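Local coordinates for Uly1 (Catenovulum maritimum, PDB 7DRQ), which acts as a calcium-binding lyase of polysaccharide lyase family 24, cleaving ulvan, the sulfated cell-wall polysaccharide of green seaweeds, at residues 64-68 with 69-73; 268-271 with 272-276; 431-434 with 435-438. All coordinates share one frame; numbering follows the deposited sequence.

Overall arrangement
The three contacts are local features of three different antiparallel sheets, each consistent with a blade of the beta-propeller fold to which the family belongs, and they follow one another along the chain. Interaction 1 is the connection between strands 59-65 and 73-80. Interaction 2 is the tight turn joining strands 261-269 and 272-280, and interaction 3 is an irregularity within the outermost strand 432-436 of its sheet. The centres of interactions 1 and 2 lie about 35 Å apart, on opposite sides of the chain's centre. Interaction 3 is about 35 Å from the first and 27 Å from the second, centre to centre. None touches another, and each is a local detail of its own sheet.

Interaction 1: residues 64-68 with 69-73; sequences WYRGG and ILDRH
Tyr-65 meets the returning chain with its ring edge, CD1 lying 3.3 Å from Arg-72 O, while its CA makes a CA-H...O contact with His-73 O. Arg-66 follows, using backbone and side chain alike. Its backbone N donates to His-73 O (2.9 Å), and its side chain, bent at chi3 (66°), turns the NE and NH2 edge to the carboxylate of Asp-71. In this salt bridge the carboxylate stands across the guanidinium plane (85°), its two oxygens straddling it, and NE and NH2 each reach both by weak hydrogen bonds, the shortest 2.9 Å from Arg-66 NE to Asp-71 OD2. Asp-71 suits its place doubly, because OD1 also accepts His-73 N through its anti lone pair (3.1 Å), forming an Asx turn. An alanine here removes both oxygens and is likely to leave the NE and NH2 edge of Arg-66 without this counter-charge and His-73 N without its Asx-turn acceptor. Gly-68 follows a cis peptide bond, and its O accepts Asp-71 N (2.9 Å). This turn links strands 59-65 and 73-80; Arg-66 NH1 pairs with Glu-90 of strand 86-91, His-73 ND1 bonds to Phe-91 O, and Gly-67 bonds by its backbone to Gln-13 of strand 3-15.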
ATOM      1  N   TRP A  64       6.956  -9.816   6.059  1.00 12.04           N
ATOM      2  CA  TRP A  64       6.574  -9.553   7.438  1.00 11.76           C
ATOM      3  C   TRP A  64       7.835  -9.233   8.224  1.00  9.51           C
ATOM      4  O   TRP A  64       8.929  -9.672   7.862  1.00 11.98           O
ATOM      5  CB  TRP A  64       5.830 -10.752   8.062  1.00  9.39           C
ATOM      6  CG  TRP A  64       6.495 -12.112   7.877  1.00  8.93           C
ATOM      7  CD1 TRP A  64       6.591 -12.832   6.713  1.00 11.32           C
ATOM      8  CD2 TRP A  64       7.105 -12.919   8.890  1.00 13.25           C
ATOM      9  NE1 TRP A  64       7.232 -14.031   6.945  1.00 12.47           N
ATOM     10  CE2 TRP A  64       7.563 -14.106   8.267  1.00 12.97           C
ATOM     11  CE3 TRP A  64       7.319 -12.756  10.262  1.00 12.70           C
ATOM     12  CZ2 TRP A  64       8.225 -15.106   8.967  1.00 11.24           C
ATOM     13  CZ3 TRP A  64       7.969 -13.759  10.957  1.00 12.37           C
ATOM     14  CH2 TRP A  64       8.411 -14.921  10.314  1.00 11.69           C
ATOM     15  N   TYR A  65       7.673  -8.448   9.282  1.00 10.57           N
ATOM     16  CA  TYR A  65       8.687  -8.339  10.324  1.00 11.23           C
ATOM     17  C   TYR A  65       8.453  -9.432  11.357  1.00 10.87           C
ATOM     18  O   TYR A  65       7.304  -9.745  11.685  1.00 12.55           O
ATOM     19  CB  TYR A  65       8.613  -6.981  11.020  1.00 11.60           C
ATOM     20  CG  TYR A  65       9.008  -5.809  10.171  1.00 13.48           C
ATOM     21  CD1 TYR A  65      10.351  -5.500   9.959  1.00 12.58           C
ATOM     22  CD2 TYR A  65       8.038  -4.991   9.596  1.00 10.70           C
ATOM     23  CE1 TYR A  65      10.713  -4.416   9.186  1.00 11.44           C
ATOM     24  CE2 TYR A  65       8.396  -3.909   8.821  1.00 11.19           C
ATOM     25  CZ  TYR A  65       9.728  -3.624   8.628  1.00 10.73           C
ATOM     26  OH  TYR A  65      10.054  -2.540   7.859  1.00 11.85           O
ATOM     27  N   ARG A  66       9.542  -9.988  11.891  1.00 12.15           N
ATOM     28  CA  ARG A  66       9.477 -11.049  12.892  1.00 12.89           C
ATOM     29  C   ARG A  66       9.583 -10.477  14.306  1.00 15.90           C
ATOM     30  O   ARG A  66      10.387  -9.578  14.564  1.00 14.41           O
ATOM     31  CB  ARG A  66      10.597 -12.067  12.656  1.00 14.81           C
ATOM     32  CG  ARG A  66      10.553 -13.251  13.630  1.00 14.08           C
ATOM     33  CD  ARG A  66      11.640 -14.271  13.300  1.00 18.50           C
ATOM     34  NE  ARG A  66      12.951 -13.682  13.543  1.00 17.18           N
ATOM     35  CZ  ARG A  66      14.093 -14.154  13.065  1.00 21.95           C
ATOM     36  NH1 ARG A  66      14.103 -15.248  12.315  1.00 19.93           N
ATOM     37  NH2 ARG A  66      15.225 -13.520  13.345  1.00 20.54           N
ATOM     38  N   GLY A  67       8.763 -11.005  15.234  1.00 13.64           N
ATOM     39  CA  GLY A  67       8.822 -10.558  16.612  1.00 16.55           C
ATOM     40  C   GLY A  67       9.842 -11.350  17.425  1.00 15.30           C
ATOM     41  O   GLY A  67      10.412 -12.333  16.953  1.00 15.80           O
ATOM     42  N   GLY A  68      10.077 -10.897  18.657  1.00 16.14           N
ATOM     43  CA  GLY A  68       9.439  -9.714  19.217  1.00 13.74           C
ATOM     44  C   GLY A  68      10.236  -8.424  19.112  1.00 15.51           C
ATOM     45  O   GLY A  68      10.951  -8.205  18.129  1.00 12.75           O
ATOM     46  N   ILE A  69      10.108  -7.577  20.142  1.00 15.34           N
ATOM     47  CA  ILE A  69      10.652  -6.216  20.105  1.00 16.27           C
ATOM     48  C   ILE A  69      12.168  -6.218  19.936  1.00 16.49           C
ATOM     49  O   ILE A  69      12.737  -5.256  19.415  1.00 16.75           O
ATOM     50  CB  ILE A  69      10.223  -5.454  21.376  1.00 14.54           C
ATOM     51  CG1 ILE A  69      10.603  -3.980  21.296  1.00 15.88           C
ATOM     52  CG2 ILE A  69      10.840  -6.092  22.623  1.00 18.68           C
ATOM     53  CD1 ILE A  69      10.044  -3.153  22.452  1.00 14.39           C
ATOM     54  N   LEU A  70      12.847  -7.289  20.352  1.00 14.58           N
ATOM     55  CA  LEU A  70      14.300  -7.337  20.240  1.00 16.82           C
ATOM     56  C   LEU A  70      14.772  -7.985  18.943  1.00 18.98           C
ATOM     57  O   LEU A  70      15.982  -8.073  18.710  1.00 16.59           O
ATOM     58  CB  LEU A  70      14.898  -8.085  21.442  1.00 17.06           C
ATOM     59  CG  LEU A  70      14.637  -7.454  22.812  1.00 18.87           C
ATOM     60  CD1 LEU A  70      15.453  -8.165  23.895  1.00 26.17           C
ATOM     61  CD2 LEU A  70      14.905  -5.940  22.806  1.00 19.64           C
ATOM     62  N   ASP A  71      13.845  -8.422  18.093  1.00 16.52           N
ATOM     63  CA  ASP A  71      14.170  -9.114  16.854  1.00 12.49           C
ATOM     64  C   ASP A  71      13.907  -8.169  15.686  1.00 14.93           C
ATOM     65  O   ASP A  71      14.818  -7.467  15.232  1.00 11.93           O
ATOM     66  CB  ASP A  71      13.342 -10.400  16.763  1.00 13.86           C
ATOM     67  CG  ASP A  71      13.788 -11.313  15.639  1.00 17.70           C
ATOM     68  OD1 ASP A  71      13.855 -10.873  14.478  1.00 15.56           O
ATOM     69  OD2 ASP A  71      14.046 -12.499  15.915  1.00 26.31           O
ATOM     70  N   ARG A  72      12.651  -8.120  15.230  1.00 14.41           N
ATOM     71  CA  ARG A  72      12.170  -7.145  14.252  1.00 13.59           C
ATOM     72  C   ARG A  72      12.767  -7.347  12.863  1.00 12.70           C
ATOM     73  O   ARG A  72      12.740  -6.429  12.045  1.00 13.03           O
ATOM     74  CB  ARG A  72      12.421  -5.693  14.715  1.00 13.70           C
ATOM     75  CG  ARG A  72      12.102  -5.426  16.191  1.00 13.06           C
ATOM     76  CD  ARG A  72      12.418  -3.967  16.573  1.00 12.77           C
ATOM     77  NE  ARG A  72      13.739  -3.519  16.116  1.00 12.55           N
ATOM     78  CZ  ARG A  72      14.879  -3.729  16.772  1.00 14.69           C
ATOM     79  NH1 ARG A  72      14.881  -4.394  17.919  1.00 14.98           N
ATOM     80  NH2 ARG A  72      16.026  -3.276  16.281  1.00 17.98           N
ATOM     81  N   HIS A  73      13.280  -8.538  12.548  1.00 12.86           N
ATOM     82  CA  HIS A  73      13.961  -8.712  11.269  1.00 13.18           C
ATOM     83  C   HIS A  73      12.973  -8.738  10.114  1.00 10.54           C
ATOM     84  O   HIS A  73      11.837  -9.207  10.242  1.00 13.73           O
ATOM     85  CB  HIS A  73      14.774 -10.003  11.259  1.00 12.86           C
ATOM     86  CG  HIS A  73      16.106  -9.877  11.928  1.00 12.48           C
ATOM     87  ND1 HIS A  73      17.245  -9.513  11.244  1.00 12.81           N
ATOM     88  CD2 HIS A  73      16.481 -10.077  13.213  1.00 14.12           C
ATOM     89  CE1 HIS A  73      18.267  -9.486  12.083  1.00 15.51           C
ATOM     90  NE2 HIS A  73      17.828  -9.813  13.286  1.00 14.92           N
TER

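Interaction 2: residues 268-271 with 272-276; sequences YADG and KIRIG
Arg-274 departs from a staggered first torsion (chi1 -28°) and then runs fully extended from CG to NE, which lays its guanidinium beside the carbonyls of Ala-269 and Asp-270. On the other face of the hairpin Tyr-268 has CG anti to its backbone nitrogen (chi1 -171°), which carries the ring across to lie over the backbone of Lys-272. The chain between them makes a type I' beta turn from Ala-269 to Lys-272, the tight two-residue reversal of a beta hairpin. Asp-270 and Gly-271 both take positive phi, a left-handed conformation that glycine adopts without strain and that aspartate, like asparagine, tolerates comparatively well. Ala-269 and Lys-272 close the turn as a hydrogen-bonded pair: Ala-269 N donates to Lys-272 O (2.9 Å) and Lys-272 N to Ala-269 O (3.0 Å). That last oxygen is also taken by Arg-274 NE at 2.7 Å, a nearly straight bond (162°) in the guanidinium plane, and the two donors approach from opposite faces of the carbonyl. Arg-274 NH2 meanwhile donates to Asp-270 O (3.1 Å); a long side chain ending in a flat, multi-donor guanidinium suits the task of tying down turn carbonyls. A water accepts from NH2 and donates to Asp-270 OD2. The direct ion pair is long, 4.0 Å from Asp-270 OD2 to Arg-274 NH2, and rests on charge alone, since the oxygen lies well out of the guanidinium plane. Lys-272 N sits 3.7 Å above the ring plane of Tyr-268, offset toward its rim, and Tyr-268 CD1 touches Ile-273 CG1 at 4.0 Å. Around the hairpin, Tyr-268 and Ile-273 pack on Phe-207 of strand 201-208, Arg-274 packs on Trp-351 and Val-353 of strand 350-353, and strand 290-298 pairs with 272-280 and supplies Tyr-295 OH for Arg-274 NH1.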
ATOM      1  N   TYR A 268      -2.685  -0.916 -11.771  1.00  9.30           N
ATOM      2  CA  TYR A 268      -2.930  -1.383 -13.125  1.00 10.01           C
ATOM      3  C   TYR A 268      -4.333  -1.972 -13.141  1.00 13.13           C
ATOM      4  O   TYR A 268      -4.619  -2.921 -12.398  1.00 11.52           O
ATOM      5  CB  TYR A 268      -1.894  -2.418 -13.546  1.00 11.09           C
ATOM      6  CG  TYR A 268      -1.952  -2.790 -15.003  1.00 11.13           C
ATOM      7  CD1 TYR A 268      -1.326  -2.004 -15.968  1.00 10.75           C
ATOM      8  CD2 TYR A 268      -2.600  -3.947 -15.414  1.00 12.74           C
ATOM      9  CE1 TYR A 268      -1.364  -2.357 -17.313  1.00 14.25           C
ATOM     10  CE2 TYR A 268      -2.642  -4.304 -16.740  1.00 15.14           C
ATOM     11  CZ  TYR A 268      -2.021  -3.525 -17.685  1.00 14.47           C
ATOM     12  OH  TYR A 268      -2.077  -3.928 -19.000  1.00 16.12           O
ATOM     13  N   ALA A 269      -5.213  -1.385 -13.942  1.00 10.31           N
ATOM     14  CA  ALA A 269      -6.630  -1.734 -13.908  1.00 12.12           C
ATOM     15  C   ALA A 269      -7.170  -1.666 -15.322  1.00 12.87           C
ATOM     16  O   ALA A 269      -6.891  -0.698 -16.042  1.00 11.26           O
ATOM     17  CB  ALA A 269      -7.418  -0.780 -13.002  1.00 13.64           C
ATOM     18  N   ASP A 270      -7.925  -2.692 -15.715  1.00 10.73           N
ATOM     19  CA  ASP A 270      -8.446  -2.830 -17.074  1.00 12.24           C
ATOM     20  C   ASP A 270      -7.397  -2.441 -18.113  1.00 12.72           C
ATOM     21  O   ASP A 270      -7.630  -1.598 -18.980  1.00 11.46           O
ATOM     22  CB  ASP A 270      -9.722  -2.013 -17.267  1.00 12.01           C
ATOM     23  CG  ASP A 270     -10.470  -2.395 -18.546  1.00 13.49           C
ATOM     24  OD1 ASP A 270     -10.256  -3.532 -19.014  1.00 12.25           O
ATOM     25  OD2 ASP A 270     -11.245  -1.566 -19.086  1.00 12.03           O
ATOM     26  N   GLY A 271      -6.213  -3.052 -17.995  1.00 11.19           N
ATOM     27  CA  GLY A 271      -5.178  -2.919 -19.005  1.00 12.60           C
ATOM     28  C   GLY A 271      -4.457  -1.590 -19.058  1.00 13.54           C
ATOM     29  O   GLY A 271      -3.759  -1.322 -20.046  1.00 14.43           O
ATOM     30  N   LYS A 272      -4.600  -0.739 -18.046  1.00 12.26           N
ATOM     31  CA  LYS A 272      -3.968   0.573 -18.069  1.00 10.94           C
ATOM     32  C   LYS A 272      -3.446   0.942 -16.690  1.00  9.91           C
ATOM     33  O   LYS A 272      -3.991   0.538 -15.666  1.00 11.00           O
ATOM     34  CB  LYS A 272      -4.927   1.673 -18.530  1.00 11.82           C
ATOM     35  CG  LYS A 272      -5.513   1.450 -19.915  1.00 12.54           C
ATOM     36  CD  LYS A 272      -6.441   2.591 -20.327  1.00 12.18           C
ATOM     37  CE  LYS A 272      -7.103   2.254 -21.667  1.00 10.77           C
ATOM     38  NZ  LYS A 272      -8.048   3.316 -22.087  1.00  9.94           N
ATOM     39  N   ILE A 273      -2.393   1.740 -16.684  1.00 11.98           N
ATOM     40  CA  ILE A 273      -1.907   2.369 -15.466  1.00 10.42           C
ATOM     41  C   ILE A 273      -2.813   3.552 -15.147  1.00 11.65           C
ATOM     42  O   ILE A 273      -3.048   4.404 -16.006  1.00 10.43           O
ATOM     43  CB  ILE A 273      -0.449   2.813 -15.648  1.00 10.11           C
ATOM     44  CG1 ILE A 273       0.453   1.587 -15.747  1.00 13.04           C
ATOM     45  CG2 ILE A 273      -0.016   3.703 -14.520  1.00 10.50           C
ATOM     46  CD1 ILE A 273       1.841   1.902 -16.294  1.00 13.40           C
ATOM     47  N   ARG A 274      -3.362   3.586 -13.928  1.00 11.83           N
ATOM     48  CA  ARG A 274      -4.278   4.656 -13.529  1.00  8.66           C
ATOM     49  C   ARG A 274      -4.008   5.061 -12.084  1.00 13.07           C
ATOM     50  O   ARG A 274      -3.234   4.425 -11.367  1.00 13.52           O
ATOM     51  CB  ARG A 274      -5.756   4.241 -13.687  1.00 11.26           C
ATOM     52  CG  ARG A 274      -6.033   3.205 -14.770  1.00 11.67           C
ATOM     53  CD  ARG A 274      -7.527   2.888 -14.922  1.00 11.90           C
ATOM     54  NE  ARG A 274      -7.734   1.912 -15.993  1.00  9.80           N
ATOM     55  CZ  ARG A 274      -8.509   2.110 -17.062  1.00  8.88           C
ATOM     56  NH1 ARG A 274      -9.193   3.244 -17.201  1.00 10.70           N
ATOM     57  NH2 ARG A 274      -8.603   1.161 -17.991  1.00 10.00           N
ATOM     58  N   ILE A 275      -4.651   6.148 -11.653  1.00  9.24           N
ATOM     59  CA  ILE A 275      -4.526   6.619 -10.278  1.00 12.60           C
ATOM     60  C   ILE A 275      -5.871   7.157  -9.802  1.00 11.08           C
ATOM     61  O   ILE A 275      -6.630   7.755 -10.573  1.00 10.98           O
ATOM     62  CB  ILE A 275      -3.423   7.697 -10.161  1.00 12.55           C
ATOM     63  CG1 ILE A 275      -3.069   7.969  -8.692  1.00 11.15           C
ATOM     64  CG2 ILE A 275      -3.849   8.964 -10.904  1.00 12.98           C
ATOM     65  CD1 ILE A 275      -1.862   8.913  -8.510  1.00 14.46           C
ATOM     66  N   GLY A 276      -6.181   6.904  -8.540  1.00 11.68           N
ATOM     67  CA  GLY A 276      -7.282   7.578  -7.870  1.00 10.57           C
ATOM     68  C   GLY A 276      -6.747   8.169  -6.587  1.00  8.73           C
ATOM     69  O   GLY A 276      -5.875   7.586  -5.944  1.00 10.17           O
TER
HETATM   70  O   HOH W   1     -11.022   0.921 -19.192  1.00 11.73           O

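Interaction 3: residues 431-434 with 435-438; sequences FTRV and YYAP
Arg-433 NH1 is held by two groups: it stands over the centre of the Tyr-436 ring, 3.8 Å above its plane, and forms a salt bridge with Glu-415. The motif that makes this possible is a classic beta bulge in strand 432-436, where Val-434 and Tyr-435 both face Val-421 of the neighbouring strand 418-425. In a regular strand residues three apart point to opposite faces of the sheet; the extra residue in the bulge puts Arg-433 and Tyr-436 on the same face. The Arg-433 chain, CG anti to the backbone N, bends at chi3 (-67°), which swings NH1 over the ring. The interaction is cation-pi, with Arg-433 CZ 5.0 Å from the ring centroid and only 13° off the ring normal. It is not a flat stack, because the guanidinium and ring planes are 62° apart and the NH1 end leads. Arginine suits the place by its length and its several N-H groups: NE pairs with Glu-422, and the same guanidinium makes a second cation-pi contact with Phe-420. Tyrosine offers a broad aromatic face and a hydroxyl at its far end, which bonds to Glu-415 O and so holds the ring in position. Nearer the backbone, the aliphatic part of the arginine lies along the bulge, with Arg-433 CG 3.6 Å from Tyr-435 O and Arg-433 CD 4.0 Å from Tyr-436 CB.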
ATOM      1  N   PHE A 431     -24.826  -5.230  -4.401  1.00 13.97           N
ATOM      2  CA  PHE A 431     -23.998  -6.240  -3.768  1.00 15.43           C
ATOM      3  C   PHE A 431     -24.849  -7.329  -3.139  1.00 18.53           C
ATOM      4  O   PHE A 431     -25.950  -7.078  -2.641  1.00 17.77           O
ATOM      5  CB  PHE A 431     -23.102  -5.611  -2.698  1.00 15.21           C
ATOM      6  CG  PHE A 431     -22.001  -4.771  -3.267  1.00 15.72           C
ATOM      7  CD1 PHE A 431     -22.230  -3.442  -3.587  1.00 14.47           C
ATOM      8  CD2 PHE A 431     -20.747  -5.318  -3.505  1.00 14.21           C
ATOM      9  CE1 PHE A 431     -21.207  -2.652  -4.136  1.00 16.31           C
ATOM     10  CE2 PHE A 431     -19.718  -4.541  -4.045  1.00 14.86           C
ATOM     11  CZ  PHE A 431     -19.955  -3.207  -4.356  1.00 13.32           C
ATOM     12  N   THR A 432     -24.318  -8.546  -3.168  1.00 15.12           N
ATOM     13  CA  THR A 432     -24.867  -9.663  -2.414  1.00 18.98           C
ATOM     14  C   THR A 432     -23.719 -10.412  -1.755  1.00 18.65           C
ATOM     15  O   THR A 432     -22.620 -10.506  -2.314  1.00 14.96           O
ATOM     16  CB  THR A 432     -25.665 -10.626  -3.301  1.00 20.80           C
ATOM     17  OG1 THR A 432     -24.803 -11.177  -4.298  1.00 24.39           O
ATOM     18  CG2 THR A 432     -26.817  -9.922  -3.986  1.00 20.35           C
ATOM     19  N   ARG A 433     -23.975 -10.961  -0.564  1.00 14.70           N
ATOM     20  CA  ARG A 433     -22.950 -11.770   0.076  1.00 15.30           C
ATOM     21  C   ARG A 433     -22.854 -13.129  -0.610  1.00 19.37           C
ATOM     22  O   ARG A 433     -23.849 -13.850  -0.737  1.00 19.44           O
ATOM     23  CB  ARG A 433     -23.220 -11.960   1.566  1.00 17.35           C
ATOM     24  CG  ARG A 433     -22.037 -12.657   2.228  1.00 20.49           C
ATOM     25  CD  ARG A 433     -21.971 -12.429   3.711  1.00 22.28           C
ATOM     26  NE  ARG A 433     -21.673 -11.045   4.049  1.00 21.87           N
ATOM     27  CZ  ARG A 433     -21.436 -10.633   5.286  1.00 21.84           C
ATOM     28  NH1 ARG A 433     -21.462 -11.505   6.288  1.00 28.71           N
ATOM     29  NH2 ARG A 433     -21.178  -9.361   5.529  1.00 21.22           N
ATOM     30  N   VAL A 434     -21.649 -13.481  -1.048  1.00 13.73           N
ATOM     31  CA  VAL A 434     -21.420 -14.705  -1.803  1.00 13.24           C
ATOM     32  C   VAL A 434     -20.418 -15.628  -1.131  1.00 14.30           C
ATOM     33  O   VAL A 434     -20.176 -16.733  -1.632  1.00 14.09           O
ATOM     34  CB  VAL A 434     -20.979 -14.385  -3.247  1.00 16.00           C
ATOM     35  CG1 VAL A 434     -22.156 -13.831  -4.053  1.00 17.68           C
ATOM     36  CG2 VAL A 434     -19.872 -13.356  -3.231  1.00 18.77           C
ATOM     37  N   TYR A 435     -19.822 -15.209  -0.018  1.00 14.29           N
ATOM     38  CA  TYR A 435     -18.954 -16.076   0.767  1.00 16.10           C
ATOM     39  C   TYR A 435     -18.951 -15.590   2.206  1.00 16.25           C
ATOM     40  O   TYR A 435     -18.863 -14.387   2.461  1.00 13.28           O
ATOM     41  CB  TYR A 435     -17.521 -16.094   0.222  1.00 16.27           C
ATOM     42  CG  TYR A 435     -16.583 -16.945   1.045  1.00 11.39           C
ATOM     43  CD1 TYR A 435     -16.484 -18.312   0.815  1.00 17.05           C
ATOM     44  CD2 TYR A 435     -15.806 -16.387   2.055  1.00 12.28           C
ATOM     45  CE1 TYR A 435     -15.629 -19.101   1.559  1.00 17.48           C
ATOM     46  CE2 TYR A 435     -14.946 -17.172   2.816  1.00 12.02           C
ATOM     47  CZ  TYR A 435     -14.866 -18.534   2.554  1.00 17.15           C
ATOM     48  OH  TYR A 435     -14.027 -19.337   3.294  1.00 17.04           O
ATOM     49  N   TYR A 436     -19.054 -16.530   3.143  1.00 16.23           N
ATOM     50  CA  TYR A 436     -18.863 -16.208   4.552  1.00 13.83           C
ATOM     51  C   TYR A 436     -18.379 -17.471   5.238  1.00 19.77           C
ATOM     52  O   TYR A 436     -19.081 -18.489   5.215  1.00 18.73           O
ATOM     53  CB  TYR A 436     -20.155 -15.690   5.195  1.00 15.73           C
ATOM     54  CG  TYR A 436     -19.970 -15.116   6.590  1.00 19.01           C
ATOM     55  CD1 TYR A 436     -18.787 -14.478   6.958  1.00 17.13           C
ATOM     56  CD2 TYR A 436     -20.984 -15.209   7.541  1.00 19.97           C
ATOM     57  CE1 TYR A 436     -18.619 -13.954   8.235  1.00 16.90           C
ATOM     58  CE2 TYR A 436     -20.827 -14.687   8.818  1.00 24.00           C
ATOM     59  CZ  TYR A 436     -19.643 -14.062   9.161  1.00 21.02           C
ATOM     60  OH  TYR A 436     -19.498 -13.553  10.437  1.00 19.09           O
ATOM     61  N   ALA A 437     -17.175 -17.411   5.808  1.00 13.98           N
ATOM     62  CA  ALA A 437     -16.615 -18.573   6.479  1.00 15.12           C
ATOM     63  C   ALA A 437     -17.557 -19.006   7.603  1.00 16.83           C
ATOM     64  O   ALA A 437     -18.193 -18.166   8.243  1.00 18.99           O
ATOM     65  CB  ALA A 437     -15.233 -18.257   7.046  1.00 14.32           C
ATOM     66  N   PRO A 438     -17.654 -20.306   7.862  1.00 18.10           N
ATOM     67  CA  PRO A 438     -18.684 -20.814   8.771  1.00 22.99           C
ATOM     68  C   PRO A 438     -18.327 -20.661  10.237  1.00 23.66           C
ATOM     69  O   PRO A 438     -17.167 -20.514  10.627  1.00 18.29           O
ATOM     70  CB  PRO A 438     -18.764 -22.299   8.397  1.00 21.77           C
ATOM     71  CG  PRO A 438     -17.366 -22.629   7.976  1.00 22.14           C
ATOM     72  CD  PRO A 438     -16.883 -21.393   7.230  1.00 21.77           C
TER